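Local coordinates for phosphatidylethanolamine-binding protein (Plasmodium vivax, PDB 2GZQ), which probably binds phosphatidylethanolamine or other phosphate-bearing ligands, as relatives in its family do, at residues 89-94 with 137-142; 100-105 with 124-129; 156-161 with 170-175. All blocks are in the same frame, centred on the assembly; numbering follows the deposited sequence. Where two conformers were deposited one is given.

Contact 1: 89-94 with 137-142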
loop_
_atom_site.group_PDB
_atom_site.type_symbol
_atom_site.label_atom_id
_atom_site.label_comp_id
_atom_site.label_asym_id
_atom_site.label_seq_id
_atom_site.Cartn_x
_atom_site.Cartn_y
_atom_site.Cartn_z
ATOM N N PRO A 89 4.468 0.834 15.739
ATOM C CA PRO A 89 3.821 -0.344 16.287
ATOM C C PRO A 89 2.448 -0.114 16.858
ATOM O O PRO A 89 1.705 -1.087 17.055
ATOM C CB PRO A 89 4.790 -0.831 17.372
ATOM C CG PRO A 89 5.653 0.292 17.670
ATOM C CD PRO A 89 5.626 1.252 16.527
ATOM N N SER A 90 2.115 1.124 17.191
ATOM C CA SER A 90 0.788 1.395 17.713
ATOM C C SER A 90 0.257 2.699 17.189
ATOM O O SER A 90 1.011 3.592 16.746
ATOM C CB SER A 90 0.781 1.449 19.224
ATOM O OG SER A 90 1.429 2.622 19.668
ATOM N N ARG A 91 -1.061 2.824 17.263
ATOM C CA ARG A 91 -1.745 4.013 16.830
ATOM C C ARG A 91 -1.323 5.245 17.645
ATOM O O ARG A 91 -1.132 6.320 17.093
ATOM C CB ARG A 91 -3.252 3.782 16.936
ATOM C CG ARG A 91 -4.121 4.925 16.465
ATOM C CD ARG A 91 -3.919 5.211 14.997
ATOM N NE ARG A 91 -4.891 6.180 14.529
ATOM C CZ ARG A 91 -6.116 5.884 14.088
ATOM N NH1 ARG A 91 -6.550 4.617 13.990
ATOM N NH2 ARG A 91 -6.907 6.864 13.701
ATOM N N ARG A 92 -1.163 5.077 18.950
ATOM C CA ARG A 92 -0.783 6.171 19.844
ATOM C C ARG A 92 0.687 6.544 19.734
ATOM O O ARG A 92 1.051 7.690 19.963
ATOM C CB ARG A 92 -1.070 5.768 21.286
ATOM C CG ARG A 92 -2.515 5.472 21.559
ATOM C CD ARG A 92 -2.747 4.998 22.992
ATOM N NE ARG A 92 -4.152 4.668 23.165
ATOM C CZ ARG A 92 -4.947 5.249 24.043
ATOM N NH1 ARG A 92 -4.464 6.178 24.852
ATOM N NH2 ARG A 92 -6.219 4.895 24.100
ATOM N N ARG A 93 1.534 5.581 19.386
ATOM C CA ARG A 93 2.984 5.788 19.319
ATOM C C ARG A 93 3.543 5.138 18.052
ATOM O O ARG A 93 4.157 4.067 18.100
ATOM C CB ARG A 93 3.660 5.207 20.562
ATOM C CG ARG A 93 3.694 6.150 21.749
ATOM C CD ARG A 93 4.342 5.487 22.950
ATOM N NE ARG A 93 3.398 4.626 23.657
ATOM C CZ ARG A 93 2.248 5.046 24.174
ATOM N NH1 ARG A 93 1.900 6.322 24.069
ATOM N NH2 ARG A 93 1.447 4.193 24.796
ATOM N N PRO A 94 3.279 5.766 16.903
ATOM C CA PRO A 94 3.602 5.185 15.608
ATOM C C PRO A 94 5.067 5.423 15.213
ATOM O O PRO A 94 5.366 5.957 14.142
ATOM C CB PRO A 94 2.641 5.893 14.655
ATOM C CG PRO A 94 2.543 7.280 15.267
ATOM C CD PRO A 94 2.557 7.039 16.761
ATOM N N LEU A 137 -6.454 0.748 16.696
ATOM C CA LEU A 137 -6.813 0.389 15.341
ATOM C C LEU A 137 -5.729 0.902 14.398
ATOM O O LEU A 137 -5.324 2.076 14.448
ATOM C CB LEU A 137 -8.158 1.003 14.981
ATOM C CG LEU A 137 -9.346 0.379 15.684
ATOM C CD1 LEU A 137 -10.519 1.360 15.684
ATOM C CD2 LEU A 137 -9.730 -0.907 14.990
ATOM N N HIS A 138 -5.262 0.041 13.534
ATOM C CA HIS A 138 -4.243 0.358 12.542
ATOM C C HIS A 138 -4.886 0.560 11.193
ATOM O O HIS A 138 -5.644 -0.311 10.738
ATOM C CB HIS A 138 -3.243 -0.778 12.451
ATOM C CG HIS A 138 -2.465 -1.035 13.699
ATOM N ND1 HIS A 138 -1.093 -1.144 13.700
ATOM C CD2 HIS A 138 -2.861 -1.257 14.976
ATOM C CE1 HIS A 138 -0.673 -1.397 14.928
ATOM N NE2 HIS A 138 -1.726 -1.452 15.726
ATOM N N ARG A 139 -4.585 1.676 10.553
ATOM C CA ARG A 139 -5.108 1.985 9.223
ATOM C C ARG A 139 -4.220 1.345 8.162
ATOM O O ARG A 139 -3.388 2.013 7.557
ATOM C CB ARG A 139 -5.185 3.509 9.067
ATOM C CG ARG A 139 -6.163 4.144 10.068
ATOM C CD ARG A 139 -5.997 5.642 10.179
ATOM N NE ARG A 139 -4.727 5.964 10.815
ATOM C CZ ARG A 139 -4.244 7.193 10.944
ATOM N NH1 ARG A 139 -4.919 8.253 10.489
ATOM N NH2 ARG A 139 -3.079 7.367 11.526
ATOM N N ILE A 140 -4.411 0.055 7.945
ATOM C CA ILE A 140 -3.633 -0.699 6.974
ATOM C C ILE A 140 -4.038 -0.200 5.578
ATOM O O ILE A 140 -5.206 -0.257 5.205
ATOM C CB ILE A 140 -3.878 -2.196 7.159
ATOM C CG1 ILE A 140 -3.500 -2.664 8.569
ATOM C CG2 ILE A 140 -3.152 -2.981 6.077
ATOM C CD1 ILE A 140 -2.117 -2.418 8.974
ATOM N N SER A 141 -3.069 0.345 4.856
ATOM C CA SER A 141 -3.323 1.153 3.691
ATOM C C SER A 141 -2.620 0.624 2.458
ATOM O O SER A 141 -1.508 0.078 2.522
ATOM C CB SER A 141 -2.840 2.567 3.958
ATOM O OG SER A 141 -3.531 3.200 5.036
ATOM N N PHE A 142 -3.271 0.831 1.317
ATOM C CA PHE A 142 -2.774 0.416 0.017
ATOM C C PHE A 142 -2.695 1.647 -0.864
ATOM O O PHE A 142 -3.703 2.286 -1.110
ATOM C CB PHE A 142 -3.721 -0.608 -0.607
ATOM C CG PHE A 142 -3.808 -1.916 0.137
ATOM C CD1 PHE A 142 -4.563 -2.020 1.273
ATOM C CD2 PHE A 142 -3.147 -3.033 -0.320
ATOM C CE1 PHE A 142 -4.679 -3.230 1.938
ATOM C CE2 PHE A 142 -3.253 -4.254 0.353
ATOM C CZ PHE A 142 -4.001 -4.317 1.481
#

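Contact 2: 100-105 with 124-129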
loop_
_atom_site.group_PDB
_atom_site.type_symbol
_atom_site.label_atom_id
_atom_site.label_comp_id
_atom_site.label_asym_id
_atom_site.label_seq_id
_atom_site.Cartn_x
_atom_site.Cartn_y
_atom_site.Cartn_z
ATOM N N VAL A 100 6.364 -1.077 6.000
ATOM C CA VAL A 100 6.016 -1.546 4.678
ATOM C C VAL A 100 5.849 -3.071 4.624
ATOM O O VAL A 100 6.798 -3.828 4.795
ATOM C CB VAL A 100 6.960 -0.979 3.581
ATOM C CG1 VAL A 100 8.404 -1.279 3.869
ATOM C CG2 VAL A 100 6.531 -1.474 2.185
ATOM N N HIS A 101 4.608 -3.482 4.402
ATOM C CA HIS A 101 4.251 -4.874 4.271
ATOM C C HIS A 101 4.540 -5.475 2.908
ATOM O O HIS A 101 4.741 -6.699 2.817
ATOM C CB HIS A 101 2.760 -5.018 4.591
ATOM C CG HIS A 101 2.456 -4.791 6.024
ATOM N ND1 HIS A 101 2.756 -5.717 6.987
ATOM C CD2 HIS A 101 1.941 -3.722 6.682
ATOM C CE1 HIS A 101 2.433 -5.235 8.181
ATOM N NE2 HIS A 101 1.931 -4.023 8.020
ATOM N N TRP A 102 4.488 -4.685 1.845
ATOM C CA TRP A 102 4.452 -5.240 0.491
ATOM C C TRP A 102 4.737 -4.127 -0.482
ATOM O O TRP A 102 4.204 -3.026 -0.330
ATOM C CB TRP A 102 3.068 -5.861 0.243
ATOM C CG TRP A 102 2.884 -6.557 -1.070
ATOM C CD1 TRP A 102 3.820 -7.235 -1.804
ATOM C CD2 TRP A 102 1.658 -6.649 -1.787
ATOM N NE1 TRP A 102 3.233 -7.749 -2.939
ATOM C CE2 TRP A 102 1.908 -7.396 -2.953
ATOM C CE3 TRP A 102 0.363 -6.170 -1.548
ATOM C CZ2 TRP A 102 0.926 -7.648 -3.900
ATOM C CZ3 TRP A 102 -0.623 -6.446 -2.481
ATOM C CH2 TRP A 102 -0.340 -7.183 -3.643
ATOM N N ALA A 103 5.577 -4.404 -1.475
ATOM C CA ALA A 103 5.803 -3.490 -2.593
ATOM C C ALA A 103 5.978 -4.272 -3.864
ATOM O O ALA A 103 6.893 -5.094 -3.980
ATOM C CB ALA A 103 7.036 -2.622 -2.372
ATOM N N VAL A 104 5.124 -4.014 -4.846
ATOM C CA VAL A 104 5.180 -4.700 -6.126
ATOM C C VAL A 104 5.033 -3.641 -7.209
ATOM O O VAL A 104 4.195 -2.757 -7.127
ATOM C CB VAL A 104 4.133 -5.834 -6.216
ATOM C CG1 VAL A 104 2.716 -5.325 -6.004
ATOM C CG2 VAL A 104 4.254 -6.587 -7.513
ATOM N N SER A 105 5.875 -3.754 -8.231
ATOM C CA SER A 105 5.974 -2.763 -9.281
ATOM C C SER A 105 5.899 -3.406 -10.652
ATOM O O SER A 105 6.389 -4.518 -10.842
ATOM C CB SER A 105 7.302 -2.044 -9.077
ATOM O OG SER A 105 7.523 -1.009 -10.020
ATOM N N LEU A 124 9.414 -5.818 -2.345
ATOM C CA LEU A 124 9.328 -6.316 -0.970
ATOM C C LEU A 124 8.200 -7.343 -0.914
ATOM O O LEU A 124 7.028 -6.970 -1.090
ATOM C CB LEU A 124 9.051 -5.180 0.017
ATOM C CG LEU A 124 10.183 -4.155 0.112
ATOM C CD1 LEU A 124 9.695 -2.919 0.862
ATOM C CD2 LEU A 124 11.405 -4.748 0.823
ATOM N N PRO A 125 8.529 -8.621 -0.630
ATOM C CA PRO A 125 7.460 -9.596 -0.666
ATOM C C PRO A 125 6.499 -9.399 0.507
ATOM O O PRO A 125 6.880 -8.920 1.581
ATOM C CB PRO A 125 8.192 -10.933 -0.565
ATOM C CG PRO A 125 9.481 -10.622 0.126
ATOM C CD PRO A 125 9.825 -9.216 -0.252
ATOM N N TYR A 126 5.249 -9.777 0.294
ATOM C CA TYR A 126 4.189 -9.587 1.272
ATOM C C TYR A 126 4.534 -10.213 2.604
ATOM O O TYR A 126 4.853 -11.417 2.662
ATOM C CB TYR A 126 2.892 -10.212 0.737
ATOM C CG TYR A 126 1.725 -9.986 1.656
ATOM C CD1 TYR A 126 0.928 -8.874 1.534
ATOM C CD2 TYR A 126 1.433 -10.890 2.668
ATOM C CE1 TYR A 126 -0.149 -8.671 2.363
ATOM C CE2 TYR A 126 0.365 -10.684 3.536
ATOM C CZ TYR A 126 -0.410 -9.553 3.392
ATOM O OH TYR A 126 -1.477 -9.296 4.246
ATOM N N VAL A 127 4.379 -9.448 3.679
ATOM C CA VAL A 127 4.318 -10.004 5.023
ATOM C C VAL A 127 3.107 -9.392 5.685
ATOM O O VAL A 127 2.859 -8.183 5.564
ATOM C CB VAL A 127 5.592 -9.718 5.826
ATOM C CG1 VAL A 127 6.805 -10.327 5.148
ATOM C CG2 VAL A 127 5.785 -8.223 6.044
ATOM N N GLY A 128 2.321 -10.214 6.349
ATOM C CA GLY A 128 1.040 -9.736 6.883
ATOM C C GLY A 128 1.179 -8.772 8.048
ATOM O O GLY A 128 2.259 -8.644 8.627
ATOM N N PRO A 129 0.083 -8.077 8.400
ATOM C CA PRO A 129 0.041 -7.107 9.489
ATOM C C PRO A 129 0.677 -7.560 10.753
ATOM O O PRO A 129 0.537 -8.704 11.172
ATOM C CB PRO A 129 -1.448 -6.831 9.670
ATOM C CG PRO A 129 -2.016 -7.043 8.316
ATOM C CD PRO A 129 -1.224 -8.186 7.733
#

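Contact 3: 156-161 with 170-175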
loop_
_atom_site.group_PDB
_atom_site.type_symbol
_atom_site.label_atom_id
_atom_site.label_comp_id
_atom_site.label_asym_id
_atom_site.label_seq_id
_atom_site.Cartn_x
_atom_site.Cartn_y
_atom_site.Cartn_z
ATOM N N THR A 156 14.444 4.474 -6.367
ATOM C CA THR A 156 15.353 4.967 -5.358
ATOM C C THR A 156 14.735 4.729 -3.976
ATOM O O THR A 156 13.580 5.098 -3.763
ATOM C CB THR A 156 15.622 6.453 -5.630
ATOM O OG1 THR A 156 16.165 6.583 -6.956
ATOM C CG2 THR A 156 16.570 7.041 -4.592
ATOM N N GLY A 157 15.489 4.139 -3.052
ATOM C CA GLY A 157 14.980 3.853 -1.720
ATOM C C GLY A 157 14.458 2.440 -1.532
ATOM O O GLY A 157 14.352 1.949 -0.394
ATOM N N VAL A 158 14.131 1.767 -2.633
ATOM C CA VAL A 158 13.564 0.440 -2.581
ATOM C C VAL A 158 14.238 -0.434 -3.641
ATOM O O VAL A 158 13.692 -0.670 -4.734
ATOM C CB VAL A 158 12.037 0.442 -2.784
ATOM C CG1 VAL A 158 11.485 -0.909 -2.385
ATOM C CG2 VAL A 158 11.358 1.528 -1.973
ATOM N N PRO A 159 15.435 -0.918 -3.313
ATOM C CA PRO A 159 16.158 -1.631 -4.353
ATOM C C PRO A 159 15.583 -2.987 -4.665
ATOM O O PRO A 159 14.731 -3.496 -3.942
ATOM C CB PRO A 159 17.568 -1.769 -3.776
ATOM C CG PRO A 159 17.646 -0.743 -2.705
ATOM C CD PRO A 159 16.256 -0.765 -2.110
ATOM N N LEU A 160 16.014 -3.535 -5.774
ATOM C CA LEU A 160 15.639 -4.907 -6.080
ATOM C C LEU A 160 15.913 -5.811 -4.906
ATOM O O LEU A 160 16.912 -5.701 -4.199
ATOM C CB LEU A 160 16.357 -5.423 -7.303
ATOM C CG LEU A 160 16.130 -4.646 -8.598
ATOM C CD1 LEU A 160 17.088 -5.099 -9.645
ATOM C CD2 LEU A 160 14.707 -4.795 -9.061
ATOM N N TYR A 161 14.990 -6.718 -4.664
ATOM C CA TYR A 161 14.975 -7.523 -3.437
ATOM C C TYR A 161 16.090 -8.586 -3.432
ATOM O O TYR A 161 16.301 -9.333 -4.412
ATOM C CB TYR A 161 13.636 -8.212 -3.273
ATOM C CG TYR A 161 13.452 -8.945 -1.973
ATOM C CD1 TYR A 161 13.343 -10.310 -1.932
ATOM C CD2 TYR A 161 13.297 -8.252 -0.781
ATOM C CE1 TYR A 161 13.101 -10.977 -0.751
ATOM C CE2 TYR A 161 13.091 -8.904 0.407
ATOM C CZ TYR A 161 12.981 -10.274 0.422
ATOM O OH TYR A 161 12.737 -10.979 1.586
ATOM N N VAL A 170 10.668 -1.204 8.726
ATOM C CA VAL A 170 10.370 -0.107 9.627
ATOM C C VAL A 170 10.774 1.205 8.969
ATOM O O VAL A 170 11.838 1.290 8.324
ATOM C CB VAL A 170 11.113 -0.340 10.966
ATOM C CG1 VAL A 170 10.929 0.807 11.926
ATOM C CG2 VAL A 170 10.653 -1.667 11.597
ATOM N N LYS A 171 9.929 2.234 9.100
ATOM C CA LYS A 171 10.246 3.544 8.486
ATOM C C LYS A 171 10.579 3.387 6.997
ATOM O O LYS A 171 11.493 4.020 6.449
ATOM C CB LYS A 171 11.369 4.271 9.237
ATOM C CG LYS A 171 11.027 4.696 10.635
ATOM C CD LYS A 171 12.237 5.359 11.324
ATOM C CE LYS A 171 12.029 5.603 12.780
ATOM N NZ LYS A 171 13.290 6.172 13.350
ATOM N N PHE A 172 9.812 2.535 6.330
ATOM C CA PHE A 172 9.833 2.351 4.894
ATOM C C PHE A 172 11.259 2.226 4.356
ATOM O O PHE A 172 11.734 3.031 3.562
ATOM C CB PHE A 172 9.005 3.414 4.166
ATOM C CG PHE A 172 8.417 2.932 2.873
ATOM C CD1 PHE A 172 9.208 2.704 1.763
ATOM C CD2 PHE A 172 7.072 2.625 2.781
ATOM C CE1 PHE A 172 8.656 2.239 0.577
ATOM C CE2 PHE A 172 6.523 2.134 1.592
ATOM C CZ PHE A 172 7.312 1.950 0.492
ATOM N N ASN A 173 11.948 1.205 4.824
ATOM C CA ASN A 173 13.320 0.941 4.395
ATOM C C ASN A 173 14.219 2.122 4.588
ATOM O O ASN A 173 15.078 2.426 3.770
ATOM C CB ASN A 173 13.406 0.458 2.956
ATOM C CG ASN A 173 14.749 -0.170 2.669
ATOM O OD1 ASN A 173 15.304 -0.798 3.561
ATOM N ND2 ASN A 173 15.325 0.067 1.460
ATOM N N ASN A 174 14.045 2.792 5.714
ATOM C CA ASN A 174 14.813 3.985 6.075
ATOM C C ASN A 174 14.612 5.130 5.077
ATOM O O ASN A 174 15.517 5.962 4.906
ATOM C CB ASN A 174 16.315 3.656 6.212
ATOM C CG ASN A 174 16.632 2.837 7.451
ATOM O OD1 ASN A 174 17.437 1.912 7.403
ATOM N ND2 ASN A 174 15.969 3.154 8.542
ATOM N N CYS A 175 13.447 5.178 4.428
ATOM C CA CYS A 175 13.045 6.352 3.649
ATOM C C CYS A 175 11.835 7.062 4.264
ATOM O O CYS A 175 11.262 7.991 3.654
ATOM C CB CYS A 175 12.746 5.981 2.204
ATOM S SG CYS A 175 14.140 5.227 1.350
#

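Contact 1: 89-94 with 137-142
Arg91 NH1 donates to the backbone oxygen Leu137 O at 2.9 Å, with an N-H...O angle of 159°. The oxygen lies in the guanidinium plane, but the nitrogen sits above the carbonyl plane and off its lone pairs. Arg91 reaches it with a bend at chi2 (62°), which carries the chain across the carbonyl of Leu137. Its guanidinium then lies flat on that of Arg139, with planes 6° apart and centres separated by 3.9 Å. Arg139 NE sits over the middle of the Arg91 group, with Arg91 CZ 3.6 Å from Arg139 NE. The two side chains come together at about a right angle. Asp87 makes a salt bridge with Arg139 NH2 and a long, weak ion pair with Arg91. Next to this stack, the edge of the His138 ring points at the loop, and His138 CE1 lies 3.2 Å from Pro89 O. Asp85 and Thr135 hold the two ring nitrogens. The loop carries the family DPDxP sequence, which ends in a cis peptide bond before Pro89. The GxHR sequence leads into the strand, so this contact joins two signature segments of the family, which in relatives line the anion-binding pocket. Asp87, paired more closely with Arg139 than with Arg91, probably balances the positive charge of the stack. The hydrogen bond to Leu137 O further holds the Arg91 guanidinium in place.

Contact 2: 100-105 with 124-129
Trp102 and Tyr126 meet where the edge strand 121-124 of the six-stranded sheet leaves strand 99-107 and becomes a loop. The edge of the tyrosine ring is turned toward the face of the indole in an offset edge-to-face pair. The planes are at 75°, and the centroids of the Trp102 five-membered ring and the Tyr126 ring are 5.7 Å apart. Tyr126 CB adds a CH-pi contact, 4.2 Å from that indole centroid and over the same face. With CG anti to the backbone N (chi1 -176°), the indole of Trp102 is placed between Tyr126 on one face and Val104 CG1 on the other. Ala103 and Leu124 form an antiparallel hydrogen-bonded pair, with Ala103 N to Leu124 O at 3.0 Å and Leu124 N to Ala103 O at 3.1 Å. Past this pair, His101 and Trp102 form a classic beta bulge opposite Met83. On the face carrying Ala103 and Leu124, Leu124 CD1 packs on both methyls of Val100, 3.7 Å from Val100 CG1. At the other end, Val127 N donates to His101 O. The His101 ring packs on Asp85, and the equivalent histidine of relatives lines the ligand pocket. A bond to the loop probably helps set the ring there: His101 ND1 donates to Val127 O at 2.8 Å, with the oxygen tilted 20° from the ring plane.

Contact 3: 156-161 with 170-175
A short left-handed helix, residues 171-174, meets the loop 156-161 through Asn173 and Gly157. Asn173 ND2 donates to Gly157 O at 2.8 Å, with an N-H...O angle of 161°. The acceptor lies close to the amide plane, while the nitrogen is tilted from the carbonyl plane. The Asn173 side chain extends away from its own backbone N (chi1 -164°), and this carries the amide across to the loop. Its other end, OD1, accepts from the backbone N of Thr168, so both ends of the amide are used and its rotation is fixed. Positive phi angles run from Lys171 to Asn174. This is rare in proteins, and such a helix has been proposed as part of a functional motif in this protein. The side chain of Phe172 is buried, and its end comes near the loop. Val158 CG2 touches the edge of the phenyl ring, 3.8 Å from Phe172 CE1. Phe82 meets the same ring edge-to-face, and helix 178-184 adds Ala178 and Val181. Gly157 has a positive phi (96°), which suits a residue without a side chain.

Overall arrangement
Contact 1 and contact 2 both reach the six-stranded sheet, through strand 138-148 and strand 99-107. Their centres are about 16 Å apart, and they do not touch. Along the chain, contact 2 falls within the span between the two segments of contact 1, and contact 3 follows both. Contacts 2 and 3 are about 11 Å apart by centres and do touch: Pro125 packs on Tyr161, Val100 on Phe172, and Leu124 on Val158. Contact 3 thus sets the left-handed helix beside strands 99-107 and 121-124, at one edge of the sheet. Contacts 1 and 3 are about 19 Å apart by centres. Contacts 1 and 2 probably lie at the sheet end where relatives bind their ligand.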